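Local coordinates for protein cyclopenase asqI (Emericella nidulans, PDB 5YY3) that uses zinc to catalyse the ring contraction of 4'-methoxycyclopenin to 4'-methoxyviridicatin, with release of methyl isocyanate, in aspoquinolone biosynthesis, at residues G305-V317 with L341-G353. Sequence-based numbering, arbitrary orientation.
Sequences GQFETTSKDKPLV and LLGGCSLDEERYG
Phe307 drives the edge of its ring into the face of Tyr352, a T-shaped stack with centroids 4.8 Å apart and planes at 75°; its CD1 stands over the middle of the tyrosine ring, 3.5 Å from Tyr352 CZ. The opposite face of that ring is covered by CB of Arg351. At the ring's rim, Glu308 N donates to Tyr352 OH (2.9 Å, 164°), fixing the phenol by its hydroxyl as well as by its face. Next along the chain, Thr309 and Leu347 form a single beta bridge: Asp348 N donates to Glu308 O (3.2 Å) and Thr310 N to Ser346 O (2.7 Å), flanking the two as a non-hydrogen-bonded antiparallel pair.

The guanidinium of Arg351 lies flat over Glu308, whose CB sits above its centre. NE and NH2 both hold Asp348 OD2 in a side-on salt bridge, while Asp348 sits at the N-cap of the short, weakly bonded helix 349-352, OD1 accepting from Glu350 N. CG anti to the backbone N (chi1 -168°) turns the carboxylate toward both Glu350 N and the guanidinium.

Beside the bridge, Leu316 CD1 meets Leu342 CD2 at 3.5 Å, the two side chains crossing at about a right angle, and Leu347 CD2 reaches Phe307 CB at 3.9 Å. Ile330 of helix 323-331 touches Phe307, Leu347 and Tyr352, and Ala301 of helix 288-304 touches the side chains of both Phe307 and Tyr352. Away from the zinc site, the contact joins a two-stranded antiparallel beta hairpin to an Asp-capped helical turn, at the periphery of the helical, hemocyanin-like domain of this tyrosinase-family protein.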
loop_
_atom_site.group_PDB
_atom_site.type_symbol
_atom_site.label_atom_id
_atom_site.label_comp_id
_atom_site.label_asym_id
_atom_site.label_seq_id
_atom_site.Cartn_x
_atom_site.Cartn_y
_atom_site.Cartn_z
ATOM N N GLY A 305 -21.883 -37.013 18.714
ATOM C CA GLY A 305 -23.077 -36.554 19.403
ATOM C C GLY A 305 -23.148 -36.907 20.877
ATOM O O GLY A 305 -24.217 -36.798 21.466
ATOM N N GLN A 306 -22.027 -37.337 21.462
ATOM C CA GLN A 306 -21.933 -37.650 22.896
ATOM C C GLN A 306 -20.605 -37.185 23.458
ATOM O O GLN A 306 -19.594 -37.237 22.763
ATOM C CB GLN A 306 -22.025 -39.165 23.184
ATOM C CG GLN A 306 -22.859 -40.016 22.250
ATOM C CD GLN A 306 -22.420 -41.483 22.249
ATOM O OE1 GLN A 306 -21.376 -41.845 22.813
ATOM N NE2 GLN A 306 -23.204 -42.325 21.589
ATOM N N PHE A 307 -20.582 -36.796 24.729
ATOM C CA PHE A 307 -19.314 -36.709 25.452
ATOM C C PHE A 307 -19.199 -37.885 26.437
ATOM O O PHE A 307 -20.085 -38.098 27.269
ATOM C CB PHE A 307 -19.179 -35.367 26.188
ATOM C CG PHE A 307 -18.761 -34.218 25.293
ATOM C CD1 PHE A 307 -17.422 -33.925 25.101
ATOM C CD2 PHE A 307 -19.707 -33.452 24.630
ATOM C CE1 PHE A 307 -17.033 -32.886 24.284
ATOM C CE2 PHE A 307 -19.325 -32.405 23.809
ATOM C CZ PHE A 307 -17.988 -32.123 23.633
ATOM N N GLU A 308 -18.106 -38.641 26.336
ATOM C CA GLU A 308 -17.903 -39.809 27.185
ATOM C C GLU A 308 -17.810 -39.433 28.653
ATOM O O GLU A 308 -17.209 -38.424 29.034
ATOM C CB GLU A 308 -16.646 -40.591 26.777
ATOM C CG GLU A 308 -16.755 -41.276 25.418
ATOM C CD GLU A 308 -18.039 -42.065 25.255
ATOM O OE1 GLU A 308 -18.366 -42.879 26.151
ATOM O OE2 GLU A 308 -18.736 -41.864 24.230
ATOM N N THR A 309 -18.424 -40.284 29.461
ATOM C CA THR A 309 -18.467 -40.144 30.900
ATOM C C THR A 309 -17.410 -41.104 31.471
ATOM O O THR A 309 -16.865 -41.943 30.751
ATOM C CB THR A 309 -19.927 -40.425 31.410
ATOM O OG1 THR A 309 -20.733 -39.253 31.209
ATOM C CG2 THR A 309 -20.004 -40.816 32.883
ATOM N N THR A 310 -17.078 -40.932 32.743
ATOM C CA THR A 310 -16.222 -41.855 33.477
ATOM C C THR A 310 -16.780 -43.296 33.536
ATOM O O THR A 310 -16.032 -44.247 33.781
ATOM C CB THR A 310 -16.001 -41.327 34.914
ATOM O OG1 THR A 310 -14.805 -41.884 35.460
ATOM C CG2 THR A 310 -17.210 -41.641 35.809
ATOM N N SER A 311 -18.084 -43.464 33.318
ATOM C CA SER A 311 -18.679 -44.799 33.338
ATOM C C SER A 311 -19.093 -45.266 31.933
ATOM O O SER A 311 -19.915 -44.637 31.260
ATOM C CB SER A 311 -19.872 -44.838 34.297
ATOM O OG SER A 311 -20.858 -43.885 33.946
ATOM N N LYS A 312 -18.522 -46.406 31.546
ATOM C CA LYS A 312 -18.467 -46.917 30.170
ATOM C C LYS A 312 -19.638 -46.616 29.223
ATOM O O LYS A 312 -19.416 -46.259 28.074
ATOM C CB LYS A 312 -18.258 -48.443 30.221
ATOM C CG LYS A 312 -19.379 -49.218 30.941
ATOM C CD LYS A 312 -19.145 -50.732 30.963
ATOM C CE LYS A 312 -20.301 -51.461 31.661
ATOM N NZ LYS A 312 -20.129 -52.949 31.716
ATOM N N ASP A 313 -20.874 -46.777 29.677
ATOM C CA ASP A 313 -22.006 -46.788 28.746
ATOM C C ASP A 313 -23.072 -45.756 29.063
ATOM O O ASP A 313 -24.203 -45.874 28.595
ATOM C CB ASP A 313 -22.658 -48.178 28.707
ATOM C CG ASP A 313 -21.732 -49.249 28.151
ATOM O OD1 ASP A 313 -20.639 -48.899 27.644
ATOM O OD2 ASP A 313 -22.094 -50.445 28.233
ATOM N N LYS A 314 -22.723 -44.748 29.853
ATOM C CA LYS A 314 -23.643 -43.636 30.083
ATOM C C LYS A 314 -23.044 -42.318 29.558
ATOM O O LYS A 314 -22.703 -41.422 30.337
ATOM C CB LYS A 314 -23.995 -43.525 31.572
ATOM C CG LYS A 314 -24.653 -44.777 32.158
ATOM C CD LYS A 314 -25.979 -45.139 31.462
ATOM C CE LYS A 314 -27.139 -44.249 31.912
ATOM N NZ LYS A 314 -28.456 -44.692 31.353
ATOM N N PRO A 315 -22.916 -42.199 28.228
ATOM C CA PRO A 315 -22.354 -40.968 27.690
ATOM C C PRO A 315 -23.334 -39.840 27.888
ATOM O O PRO A 315 -24.530 -40.112 27.929
ATOM C CB PRO A 315 -22.185 -41.286 26.209
ATOM C CG PRO A 315 -23.265 -42.248 25.920
ATOM C CD PRO A 315 -23.396 -43.089 27.155
ATOM N N LEU A 316 -22.866 -38.605 28.023
ATOM C CA LEU A 316 -23.805 -37.500 27.929
ATOM C C LEU A 316 -24.199 -37.296 26.470
ATOM O O LEU A 316 -23.353 -36.981 25.630
ATOM C CB LEU A 316 -23.235 -36.210 28.485
ATOM C CG LEU A 316 -24.193 -35.127 27.959
ATOM C CD1 LEU A 316 -25.399 -34.886 28.882
ATOM C CD2 LEU A 316 -23.490 -33.843 27.560
ATOM N N VAL A 317 -25.477 -37.482 26.164
ATOM C CA VAL A 317 -25.945 -37.312 24.799
ATOM C C VAL A 317 -26.231 -35.847 24.499
ATOM O O VAL A 317 -27.002 -35.191 25.202
ATOM C CB VAL A 317 -27.200 -38.150 24.531
ATOM C CG1 VAL A 317 -27.732 -37.897 23.126
ATOM C CG2 VAL A 317 -26.885 -39.623 24.717
ATOM N N LEU A 341 -25.741 -32.300 36.142
ATOM C CA LEU A 341 -26.844 -32.630 35.241
ATOM C C LEU A 341 -26.803 -34.073 34.747
ATOM O O LEU A 341 -27.671 -34.496 33.981
ATOM C CB LEU A 341 -26.828 -31.686 34.045
ATOM C CG LEU A 341 -27.232 -30.276 34.438
ATOM C CD1 LEU A 341 -27.020 -29.307 33.289
ATOM C CD2 LEU A 341 -28.689 -30.316 34.873
ATOM N N LEU A 342 -25.799 -34.824 35.187
ATOM C CA LEU A 342 -25.548 -36.143 34.636
ATOM C C LEU A 342 -26.005 -37.255 35.578
ATOM O O LEU A 342 -25.563 -38.408 35.453
ATOM C CB LEU A 342 -24.059 -36.310 34.316
ATOM C CG LEU A 342 -23.396 -35.272 33.399
ATOM C CD1 LEU A 342 -21.962 -35.684 33.070
ATOM C CD2 LEU A 342 -24.191 -35.035 32.122
ATOM N N GLY A 343 -26.884 -36.893 36.516
ATOM C CA GLY A 343 -27.500 -37.836 37.441
ATOM C C GLY A 343 -26.598 -38.863 38.109
ATOM O O GLY A 343 -26.887 -40.062 38.086
ATOM N N GLY A 344 -25.502 -38.398 38.698
ATOM C CA GLY A 344 -24.582 -39.279 39.395
ATOM C C GLY A 344 -23.409 -39.750 38.553
ATOM O O GLY A 344 -22.686 -40.668 38.947
ATOM N N CYS A 345 -23.215 -39.128 37.395
ATOM C CA CYS A 345 -22.089 -39.476 36.530
ATOM C C CYS A 345 -21.137 -38.298 36.325
ATOM O O CYS A 345 -21.514 -37.145 36.523
ATOM C CB CYS A 345 -22.595 -39.991 35.181
ATOM S SG CYS A 345 -22.943 -41.778 35.162
ATOM N N SER A 346 -19.898 -38.591 35.941
ATOM C CA SER A 346 -18.903 -37.544 35.731
ATOM C C SER A 346 -18.336 -37.534 34.306
ATOM O O SER A 346 -18.048 -38.585 33.729
ATOM C CB SER A 346 -17.764 -37.692 36.742
ATOM O OG SER A 346 -18.227 -37.447 38.055
ATOM N N LEU A 347 -18.175 -36.336 33.747
ATOM C CA LEU A 347 -17.539 -36.185 32.439
ATOM C C LEU A 347 -16.076 -36.578 32.524
ATOM O O LEU A 347 -15.418 -36.292 33.524
ATOM C CB LEU A 347 -17.674 -34.747 31.930
ATOM C CG LEU A 347 -19.046 -34.331 31.388
ATOM C CD1 LEU A 347 -19.138 -32.825 31.263
ATOM C CD2 LEU A 347 -19.379 -35.014 30.045
ATOM N N ASP A 348 -15.575 -37.235 31.477
ATOM C CA ASP A 348 -14.186 -37.720 31.432
ATOM C C ASP A 348 -13.166 -36.586 31.167
ATOM O O ASP A 348 -12.816 -36.299 30.019
ATOM C CB ASP A 348 -14.064 -38.813 30.362
ATOM C CG ASP A 348 -12.748 -39.574 30.432
ATOM O OD1 ASP A 348 -11.841 -39.139 31.179
ATOM O OD2 ASP A 348 -12.627 -40.609 29.730
ATOM N N GLU A 349 -12.692 -35.960 32.244
ATOM C CA GLU A 349 -11.763 -34.834 32.160
ATOM C C GLU A 349 -10.409 -35.201 31.568
ATOM O O GLU A 349 -9.637 -34.329 31.192
ATOM C CB GLU A 349 -11.541 -34.222 33.543
ATOM C CG GLU A 349 -12.820 -34.045 34.336
ATOM C CD GLU A 349 -12.627 -33.163 35.549
ATOM O OE1 GLU A 349 -11.502 -32.645 35.723
ATOM O OE2 GLU A 349 -13.604 -32.977 36.312
ATOM N N GLU A 350 -10.098 -36.485 31.503
ATOM C CA GLU A 350 -8.826 -36.886 30.927
ATOM C C GLU A 350 -8.930 -36.855 29.415
ATOM O O GLU A 350 -7.966 -36.572 28.722
ATOM C CB GLU A 350 -8.412 -38.281 31.420
ATOM C CG GLU A 350 -8.086 -38.310 32.920
ATOM C CD GLU A 350 -6.849 -37.482 33.261
ATOM O OE1 GLU A 350 -5.931 -37.422 32.411
ATOM O OE2 GLU A 350 -6.805 -36.868 34.356
ATOM N N ARG A 351 -10.121 -37.139 28.909
ATOM C CA ARG A 351 -10.329 -37.206 27.478
ATOM C C ARG A 351 -10.472 -35.794 26.862
ATOM O O ARG A 351 -9.891 -35.505 25.807
ATOM C CB ARG A 351 -11.554 -38.074 27.166
ATOM C CG ARG A 351 -11.642 -38.468 25.707
ATOM C CD ARG A 351 -12.699 -39.517 25.449
ATOM N NE ARG A 351 -12.714 -40.532 26.497
ATOM C CZ ARG A 351 -13.229 -41.752 26.350
ATOM N NH1 ARG A 351 -13.746 -42.116 25.182
ATOM N NH2 ARG A 351 -13.217 -42.611 27.366
ATOM N N TYR A 352 -11.212 -34.907 27.529
ATOM C CA TYR A 352 -11.492 -33.591 26.958
ATOM C C TYR A 352 -10.693 -32.441 27.604
ATOM O O TYR A 352 -10.528 -31.379 26.995
ATOM C CB TYR A 352 -13.004 -33.326 27.026
ATOM C CG TYR A 352 -13.790 -34.481 26.434
ATOM C CD1 TYR A 352 -13.701 -34.782 25.082
ATOM C CD2 TYR A 352 -14.583 -35.302 27.236
ATOM C CE1 TYR A 352 -14.404 -35.858 24.536
ATOM C CE2 TYR A 352 -15.288 -36.380 26.698
ATOM C CZ TYR A 352 -15.196 -36.644 25.352
ATOM O OH TYR A 352 -15.873 -37.701 24.805
ATOM N N GLY A 353 -10.201 -32.641 28.823
ATOM C CA GLY A 353 -9.271 -31.702 29.435
ATOM C C GLY A 353 -9.780 -30.304 29.743
ATOM O O GLY A 353 -10.963 -30.099 30.053
#